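Local atomic coordinates of periplasmic binding protein (Veillonella parvula, PDB entry 4MO9), a protein that probably captures a small substrate, perhaps an iron-siderophore complex, in the cleft of a TroA-like solute-binding fold for delivery to an ABC transporter. Residues A[45-54]-A[145-153]; A[173-184]-A[347-355]. One frame throughout, in Å; residues are numbered along the deposited sequence.

Contact 1 of 2, residues A[45-54]-A[145-153]. With TMO (trimethylamine oxide), chain B.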
# COMPACT_ATOMS: atom_id res chain seq x y z
N TRP A 45 -8.49 -4.47 -7.40
CA TRP A 45 -7.71 -4.15 -6.19
C TRP A 45 -7.39 -2.66 -6.00
O TRP A 45 -6.26 -2.31 -5.65
CB TRP A 45 -6.41 -4.98 -6.16
CG TRP A 45 -6.62 -6.41 -5.80
CD1 TRP A 45 -7.83 -7.09 -5.77
CD2 TRP A 45 -5.62 -7.37 -5.40
NE1 TRP A 45 -7.62 -8.40 -5.37
CE2 TRP A 45 -6.28 -8.59 -5.15
CE3 TRP A 45 -4.23 -7.30 -5.24
CZ2 TRP A 45 -5.59 -9.74 -4.73
CZ3 TRP A 45 -3.55 -8.44 -4.82
CH2 TRP A 45 -4.23 -9.65 -4.57
N SER A 46 -8.38 -1.80 -6.21
CA SER A 46 -8.16 -0.36 -6.05
C SER A 46 -7.74 -0.01 -4.62
O SER A 46 -8.37 -0.45 -3.64
CB SER A 46 -9.40 0.43 -6.48
OG SER A 46 -9.58 0.28 -7.88
N GLY A 47 -6.66 0.76 -4.50
CA GLY A 47 -6.15 1.13 -3.20
C GLY A 47 -5.36 0.01 -2.55
O GLY A 47 -4.96 0.14 -1.38
N ALA A 48 -5.16 -1.08 -3.28
CA ALA A 48 -4.47 -2.24 -2.72
C ALA A 48 -3.46 -2.85 -3.70
O ALA A 48 -3.33 -4.08 -3.79
CB ALA A 48 -5.48 -3.29 -2.28
N GLY A 49 -2.75 -2.00 -4.44
CA GLY A 49 -1.75 -2.53 -5.36
C GLY A 49 -2.26 -2.76 -6.76
O GLY A 49 -1.49 -3.13 -7.66
N GLY A 50 -3.57 -2.56 -6.97
CA GLY A 50 -4.10 -2.47 -8.33
C GLY A 50 -3.75 -1.11 -8.92
O GLY A 50 -3.15 -0.28 -8.23
N PRO A 51 -4.14 -0.85 -10.17
CA PRO A 51 -3.66 0.37 -10.84
C PRO A 51 -4.33 1.69 -10.40
O PRO A 51 -3.82 2.74 -10.79
CB PRO A 51 -3.99 0.10 -12.31
CG PRO A 51 -5.22 -0.76 -12.24
CD PRO A 51 -4.95 -1.69 -11.07
N PHE A 52 -5.40 1.65 -9.61
CA PHE A 52 -6.18 2.87 -9.33
C PHE A 52 -5.37 4.12 -8.98
O PHE A 52 -5.53 5.17 -9.61
CB PHE A 52 -7.23 2.63 -8.24
CG PHE A 52 -7.95 3.89 -7.83
CD1 PHE A 52 -7.60 4.56 -6.66
CD2 PHE A 52 -8.96 4.41 -8.63
CE1 PHE A 52 -8.26 5.73 -6.29
CE2 PHE A 52 -9.63 5.58 -8.27
CZ PHE A 52 -9.27 6.24 -7.09
N PHE A 53 -4.52 4.02 -7.96
CA PHE A 53 -3.74 5.20 -7.55
C PHE A 53 -2.76 5.62 -8.64
O PHE A 53 -2.54 6.82 -8.84
CB PHE A 53 -2.99 4.94 -6.25
CG PHE A 53 -3.78 5.29 -5.03
CD1 PHE A 53 -4.08 4.33 -4.08
CD2 PHE A 53 -4.23 6.59 -4.82
CE1 PHE A 53 -4.81 4.65 -2.94
CE2 PHE A 53 -4.96 6.92 -3.68
CZ PHE A 53 -5.25 5.95 -2.75
N THR A 54 -2.16 4.66 -9.33
CA THR A 54 -1.27 5.01 -10.45
C THR A 54 -2.04 5.72 -11.56
O THR A 54 -1.61 6.76 -12.08
CB THR A 54 -0.55 3.77 -10.99
OG1 THR A 54 0.10 3.10 -9.89
CG2 THR A 54 0.49 4.15 -12.04
N ILE A 145 -2.53 -6.66 -18.63
CA ILE A 145 -1.21 -6.12 -18.31
C ILE A 145 -0.89 -6.40 -16.85
O ILE A 145 -1.57 -5.90 -15.94
CB ILE A 145 -1.13 -4.60 -18.61
CG1 ILE A 145 -1.30 -4.35 -20.12
CG2 ILE A 145 0.19 -4.02 -18.15
CD1 ILE A 145 -1.14 -2.86 -20.51
N TYR A 146 0.13 -7.22 -16.59
CA TYR A 146 0.47 -7.54 -15.18
C TYR A 146 1.34 -6.46 -14.55
O TYR A 146 2.24 -5.93 -15.19
CB TYR A 146 1.17 -8.90 -15.08
CG TYR A 146 0.25 -10.04 -15.46
CD1 TYR A 146 -0.95 -10.24 -14.78
CD2 TYR A 146 0.57 -10.91 -16.49
CE1 TYR A 146 -1.80 -11.27 -15.12
CE2 TYR A 146 -0.29 -11.95 -16.85
CZ TYR A 146 -1.47 -12.12 -16.15
OH TYR A 146 -2.32 -13.14 -16.49
N ILE A 147 1.06 -6.14 -13.28
CA ILE A 147 1.84 -5.15 -12.54
C ILE A 147 2.17 -5.77 -11.18
O ILE A 147 1.59 -6.79 -10.80
CB ILE A 147 1.04 -3.85 -12.34
CG1 ILE A 147 -0.21 -4.11 -11.49
CG2 ILE A 147 0.64 -3.23 -13.70
CD1 ILE A 147 -0.94 -2.84 -11.05
N ASP A 148 3.10 -5.18 -10.43
CA ASP A 148 3.50 -5.82 -9.19
C ASP A 148 4.14 -4.83 -8.23
O ASP A 148 5.37 -4.66 -8.20
CB ASP A 148 4.45 -7.01 -9.45
CG ASP A 148 4.71 -7.84 -8.19
OD1 ASP A 148 4.03 -7.64 -7.15
OD2 ASP A 148 5.59 -8.73 -8.23
N TYR A 149 3.30 -4.19 -7.43
CA TYR A 149 3.79 -3.36 -6.34
C TYR A 149 4.03 -4.19 -5.08
O TYR A 149 4.70 -3.71 -4.14
CB TYR A 149 2.77 -2.25 -6.06
CG TYR A 149 2.64 -1.22 -7.16
CD1 TYR A 149 3.76 -0.60 -7.70
CD2 TYR A 149 1.39 -0.88 -7.68
CE1 TYR A 149 3.64 0.35 -8.71
CE2 TYR A 149 1.25 0.05 -8.70
CZ TYR A 149 2.39 0.67 -9.21
OH TYR A 149 2.25 1.61 -10.20
N HIS A 150 3.52 -5.42 -5.04
CA HIS A 150 3.60 -6.23 -3.82
C HIS A 150 5.00 -6.76 -3.60
O HIS A 150 5.39 -7.06 -2.46
CB HIS A 150 2.60 -7.39 -3.83
CG HIS A 150 1.16 -6.96 -3.75
ND1 HIS A 150 0.48 -6.44 -4.83
CD2 HIS A 150 0.29 -6.97 -2.72
CE1 HIS A 150 -0.76 -6.14 -4.46
NE2 HIS A 150 -0.90 -6.46 -3.19
N ALA A 151 5.78 -6.88 -4.67
CA ALA A 151 7.15 -7.40 -4.55
C ALA A 151 8.01 -6.46 -3.70
O ALA A 151 8.96 -6.90 -3.05
CB ALA A 151 7.78 -7.57 -5.93
N GLU A 152 7.67 -5.18 -3.73
CA GLU A 152 8.49 -4.14 -3.11
C GLU A 152 9.94 -4.20 -3.63
O GLU A 152 10.89 -4.11 -2.85
CB GLU A 152 8.45 -4.24 -1.59
CG GLU A 152 7.03 -4.27 -0.98
CD GLU A 152 6.33 -2.91 -1.01
OE1 GLU A 152 6.73 -2.02 -1.81
OE2 GLU A 152 5.36 -2.72 -0.23
N LYS A 153 10.09 -4.34 -4.95
CA LYS A 153 11.41 -4.23 -5.56
C LYS A 153 11.38 -3.01 -6.47
O LYS A 153 10.38 -2.79 -7.18
CB LYS A 153 11.75 -5.45 -6.40
CG LYS A 153 11.70 -6.79 -5.68
CD LYS A 153 11.96 -7.89 -6.71
CE LYS A 153 11.76 -9.29 -6.14
NZ LYS A 153 11.94 -10.30 -7.23
CAA TMO B . -7.76 -6.51 0.28
NAC TMO B . -7.81 -6.98 -1.12
CAD TMO B . -8.96 -7.88 -1.29
CAB TMO B . -8.00 -5.83 -2.01
OAE TMO B . -6.74 -7.57 -1.39
O HOH W 1 -2.91 -5.93 -1.42
O HOH W 2 0.59 -4.76 -7.49
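G49 and Y149 bring the backbones together, their CA atoms 5.7 Å apart, where the turn ahead of helix 52-59 meets the chain leaving the end of strand 143-147. W45 to A48 form a type II beta turn, and W45 O takes both A48 N and G50 N, from opposite faces of its carbonyl plane. G49 has positive phi, and a CB there would run into H150 CE1. The deeper end closes through hydroxyls: T54 OG1 and Y149 OH share a 2.6 Å hydrogen bond, while the CD2 edge of Y149 lies near G49 O. Beside it, I147 chi1 of 63° puts CG1 between backbone N and carbonyl carbon, carrying CD1 to 3.4 Å from G49 O and against P51 CD. H150 comes to the indole rim, its CE1 3.6 Å from W45 CZ3, with the ring planes 63° apart. One water bridges A48 O and H150 NE2, another links G49 O, Y149 N and H150 ND1. Trimethylamine oxide lies over one face of W45, its OAE 3.9 Å above the ring plane, and CAB touches A48 CB. W45 and A48, after strand 41-42, line the ligand pocket and H150 backs W45, consistent with a periplasmic solute-binding cleft.

Contact 2 of 2, residues A[173-184]-A[347-355]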
# COMPACT_ATOMS: atom_id res chain seq x y z
N ARG A 173 4.68 11.57 -17.93
CA ARG A 173 4.23 11.72 -16.53
C ARG A 173 4.57 10.47 -15.73
O ARG A 173 4.92 10.55 -14.54
CB ARG A 173 2.72 11.98 -16.49
CG ARG A 173 2.17 12.19 -15.10
CD ARG A 173 1.13 13.28 -15.13
NE ARG A 173 0.34 13.35 -13.91
CZ ARG A 173 -0.09 14.49 -13.38
NH1 ARG A 173 0.23 15.64 -13.96
NH2 ARG A 173 -0.83 14.48 -12.27
N ALA A 174 4.48 9.31 -16.38
CA ALA A 174 4.91 8.07 -15.76
C ALA A 174 6.39 8.18 -15.38
O ALA A 174 6.79 7.76 -14.30
CB ALA A 174 4.67 6.88 -16.71
N ALA A 175 7.20 8.75 -16.28
CA ALA A 175 8.62 8.98 -15.97
C ALA A 175 8.83 9.87 -14.74
O ALA A 175 9.73 9.62 -13.92
CB ALA A 175 9.37 9.55 -17.20
N GLU A 176 8.02 10.91 -14.58
CA GLU A 176 8.12 11.77 -13.40
C GLU A 176 7.79 10.99 -12.14
O GLU A 176 8.44 11.16 -11.11
CB GLU A 176 7.14 12.94 -13.49
CG GLU A 176 7.32 13.84 -14.70
CD GLU A 176 6.14 14.78 -14.85
OE1 GLU A 176 5.54 15.13 -13.81
OE2 GLU A 176 5.80 15.15 -16.00
N ILE A 177 6.76 10.16 -12.21
CA ILE A 177 6.32 9.41 -11.04
C ILE A 177 7.38 8.38 -10.66
O ILE A 177 7.69 8.21 -9.47
CB ILE A 177 4.96 8.73 -11.28
CG1 ILE A 177 3.87 9.80 -11.46
CG2 ILE A 177 4.59 7.79 -10.14
CD1 ILE A 177 2.53 9.25 -11.99
N SER A 178 7.95 7.71 -11.66
CA SER A 178 9.01 6.73 -11.45
C SER A 178 10.25 7.36 -10.83
O SER A 178 10.89 6.77 -9.95
CB SER A 178 9.37 6.07 -12.79
OG SER A 178 10.31 5.03 -12.57
N LYS A 179 10.61 8.55 -11.29
CA LYS A 179 11.78 9.23 -10.75
C LYS A 179 11.52 9.72 -9.34
O LYS A 179 12.41 9.66 -8.48
CB LYS A 179 12.23 10.38 -11.67
CG LYS A 179 12.86 9.89 -12.97
CD LYS A 179 13.20 11.06 -13.87
CE LYS A 179 13.82 10.58 -15.19
NZ LYS A 179 14.18 11.74 -16.04
N PHE A 180 10.31 10.21 -9.09
CA PHE A 180 9.92 10.62 -7.73
C PHE A 180 10.11 9.45 -6.77
O PHE A 180 10.65 9.60 -5.66
CB PHE A 180 8.45 11.06 -7.71
CG PHE A 180 7.93 11.43 -6.35
CD1 PHE A 180 7.87 12.77 -5.95
CD2 PHE A 180 7.48 10.45 -5.46
CE1 PHE A 180 7.38 13.12 -4.68
CE2 PHE A 180 6.99 10.80 -4.20
CZ PHE A 180 6.95 12.13 -3.81
N TYR A 181 9.62 8.29 -7.19
CA TYR A 181 9.68 7.08 -6.38
C TYR A 181 11.13 6.63 -6.22
O TYR A 181 11.57 6.29 -5.10
CB TYR A 181 8.89 5.95 -7.04
CG TYR A 181 8.82 4.70 -6.18
CD1 TYR A 181 7.83 4.55 -5.22
CD2 TYR A 181 9.77 3.69 -6.32
CE1 TYR A 181 7.77 3.41 -4.42
CE2 TYR A 181 9.72 2.55 -5.53
CZ TYR A 181 8.72 2.41 -4.58
OH TYR A 181 8.67 1.28 -3.78
N THR A 182 11.84 6.61 -7.34
CA THR A 182 13.22 6.14 -7.39
C THR A 182 14.17 7.01 -6.58
O THR A 182 15.04 6.47 -5.87
CB THR A 182 13.72 6.02 -8.86
OG1 THR A 182 12.85 5.16 -9.60
CG2 THR A 182 15.15 5.45 -8.93
N ASN A 183 14.05 8.35 -6.70
CA ASN A 183 14.90 9.26 -5.92
C ASN A 183 14.88 8.84 -4.45
O ASN A 183 15.91 8.79 -3.78
CB ASN A 183 14.42 10.73 -5.97
CG ASN A 183 14.45 11.34 -7.37
OD1 ASN A 183 15.13 10.85 -8.28
ND2 ASN A 183 13.70 12.44 -7.54
N ARG A 184 13.69 8.53 -3.95
CA ARG A 184 13.49 8.36 -2.51
C ARG A 184 13.85 6.97 -2.01
O ARG A 184 14.52 6.83 -0.98
CB ARG A 184 12.05 8.72 -2.14
CG ARG A 184 11.80 10.21 -2.29
CD ARG A 184 10.33 10.56 -2.28
NE ARG A 184 10.16 12.00 -2.16
CZ ARG A 184 10.32 12.85 -3.17
NH1 ARG A 184 10.62 12.40 -4.38
NH2 ARG A 184 10.16 14.15 -2.97
N THR A 347 6.83 13.58 2.00
CA THR A 347 6.85 12.76 0.77
C THR A 347 5.45 12.33 0.34
O THR A 347 5.10 12.44 -0.84
CB THR A 347 7.72 11.51 0.97
OG1 THR A 347 9.09 11.90 1.08
CG2 THR A 347 7.54 10.55 -0.21
N LEU A 348 4.64 11.85 1.28
CA LEU A 348 3.28 11.44 0.96
C LEU A 348 2.46 12.65 0.49
O LEU A 348 1.82 12.60 -0.57
CB LEU A 348 2.60 10.76 2.15
CG LEU A 348 1.21 10.15 1.90
CD1 LEU A 348 1.26 9.07 0.80
CD2 LEU A 348 0.61 9.58 3.17
N LYS A 349 2.51 13.73 1.26
CA LYS A 349 1.81 14.97 0.90
C LYS A 349 2.23 15.47 -0.49
O LYS A 349 1.40 15.87 -1.31
CB LYS A 349 2.07 16.06 1.96
CG LYS A 349 1.47 17.41 1.59
CD LYS A 349 1.73 18.48 2.63
CE LYS A 349 1.26 19.83 2.11
NZ LYS A 349 -0.17 19.78 1.70
N GLU A 350 3.53 15.41 -0.77
CA GLU A 350 4.04 15.88 -2.05
C GLU A 350 3.56 14.99 -3.20
O GLU A 350 3.27 15.49 -4.29
CB GLU A 350 5.57 15.96 -2.02
CG GLU A 350 6.18 16.66 -3.22
CD GLU A 350 7.68 16.85 -3.07
OE1 GLU A 350 8.20 16.68 -1.93
OE2 GLU A 350 8.33 17.17 -4.08
N PHE A 351 3.46 13.68 -2.95
CA PHE A 351 2.93 12.78 -3.98
C PHE A 351 1.51 13.21 -4.31
O PHE A 351 1.13 13.31 -5.49
CB PHE A 351 2.98 11.31 -3.55
CG PHE A 351 2.54 10.37 -4.63
CD1 PHE A 351 3.47 9.75 -5.46
CD2 PHE A 351 1.19 10.12 -4.85
CE1 PHE A 351 3.05 8.89 -6.49
CE2 PHE A 351 0.77 9.27 -5.88
CZ PHE A 351 1.69 8.66 -6.69
N TYR A 352 0.70 13.47 -3.29
CA TYR A 352 -0.65 13.97 -3.53
C TYR A 352 -0.63 15.32 -4.26
O TYR A 352 -1.31 15.47 -5.29
CB TYR A 352 -1.43 14.13 -2.22
CG TYR A 352 -2.16 12.88 -1.76
CD1 TYR A 352 -1.47 11.82 -1.19
CD2 TYR A 352 -3.54 12.78 -1.89
CE1 TYR A 352 -2.13 10.67 -0.77
CE2 TYR A 352 -4.22 11.63 -1.48
CZ TYR A 352 -3.51 10.58 -0.91
OH TYR A 352 -4.18 9.44 -0.50
N ASP A 353 0.10 16.29 -3.71
CA ASP A 353 0.16 17.64 -4.29
C ASP A 353 0.57 17.61 -5.76
O ASP A 353 -0.03 18.29 -6.60
CB ASP A 353 1.14 18.53 -3.51
CG ASP A 353 0.61 18.97 -2.15
OD1 ASP A 353 -0.62 18.88 -1.90
OD2 ASP A 353 1.43 19.42 -1.33
N LYS A 354 1.59 16.82 -6.08
CA LYS A 354 2.15 16.76 -7.43
C LYS A 354 1.31 16.00 -8.45
O LYS A 354 1.19 16.44 -9.60
CB LYS A 354 3.56 16.17 -7.42
CG LYS A 354 4.67 17.17 -7.07
CD LYS A 354 6.03 16.48 -6.95
CE LYS A 354 6.48 15.86 -8.28
NZ LYS A 354 6.84 16.89 -9.30
N PHE A 355 0.73 14.86 -8.05
CA PHE A 355 0.15 13.92 -9.02
C PHE A 355 -1.34 13.62 -8.88
O PHE A 355 -2.03 13.41 -9.88
CB PHE A 355 0.90 12.59 -8.98
CG PHE A 355 2.37 12.72 -9.22
CD1 PHE A 355 2.85 13.25 -10.41
CD2 PHE A 355 3.28 12.29 -8.25
CE1 PHE A 355 4.22 13.36 -10.63
CE2 PHE A 355 4.65 12.40 -8.48
CZ PHE A 355 5.11 12.94 -9.66
O HOH W 3 9.46 14.52 -0.10
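F180 and F355 interlock where helices 173-184 and 347-355 run antiparallel (171°), their axes 11.9 Å apart at closest approach. F180 is a knob among E350, F351, K354 and F355, and F355 returns the fit among R173, E176, I177 and F180. Chi1 of 177° sets F180 CG opposite its backbone N and sends the ring across to the other helix. From the root, CB and CG meet F355 CE2; CD1 touches both F355 CE2 and K354 CE, and CD2 faces F351 CD1. Further out, CE1 touches E350 CG, CE2 reaches F351 CD1 and T347 CG2, and CZ ends 3.5 Å from T347 O. F355 turns its edge to a face of F180 (planes at 85°), and the edge of F351 meets F180 face-on in an offset edge-to-face pair. I177 CG1 sits 3.6 Å from the F355 ring centroid in a CH-pi contact, with K354 CB over the opposite face. An alanine in place of F180 is likely to open a gap among these side chains and leave the edges of F351 and F355 without the aromatic face they meet. R184 NH1 lies 3.2 Å above the F180 ring plane, toward its rim, and bonds F180 O. Its NH2 forms a salt bridge with E350 OE1 at 3.4 Å, which a water reinforces; NE bonds T347 OG1 weakly, and that hydroxyl also binds E328. At the other end, R173 NH2 makes a weak bond to F355 O, while its NE holds A57 O. Aromatic packing carries the middle of the interface, and charged or weak polar links close its ends.

Overall arrangement
Contact 1 is the more buried, its centre about 8 Å from the centre of the chain, whereas the centre of contact 2 lies about 15 Å from it and that contact is only partly buried, with exposed E176 and K354 at its margin. The first joins turns at the end of a parallel sheet and borders the ligand pocket; the second pairs two helices. Their chemistry follows: hydroxyls, backbone carbonyls and ordered waters in contact 1, an aromatic cluster flanked by arginines in contact 2. F53 CE2 and Y352 OH connect them by packing, 4.1 Å apart. Helix 52-59 also serves both, since T54 belongs to contact 1 while A57 touches I177 and F355 of contact 2.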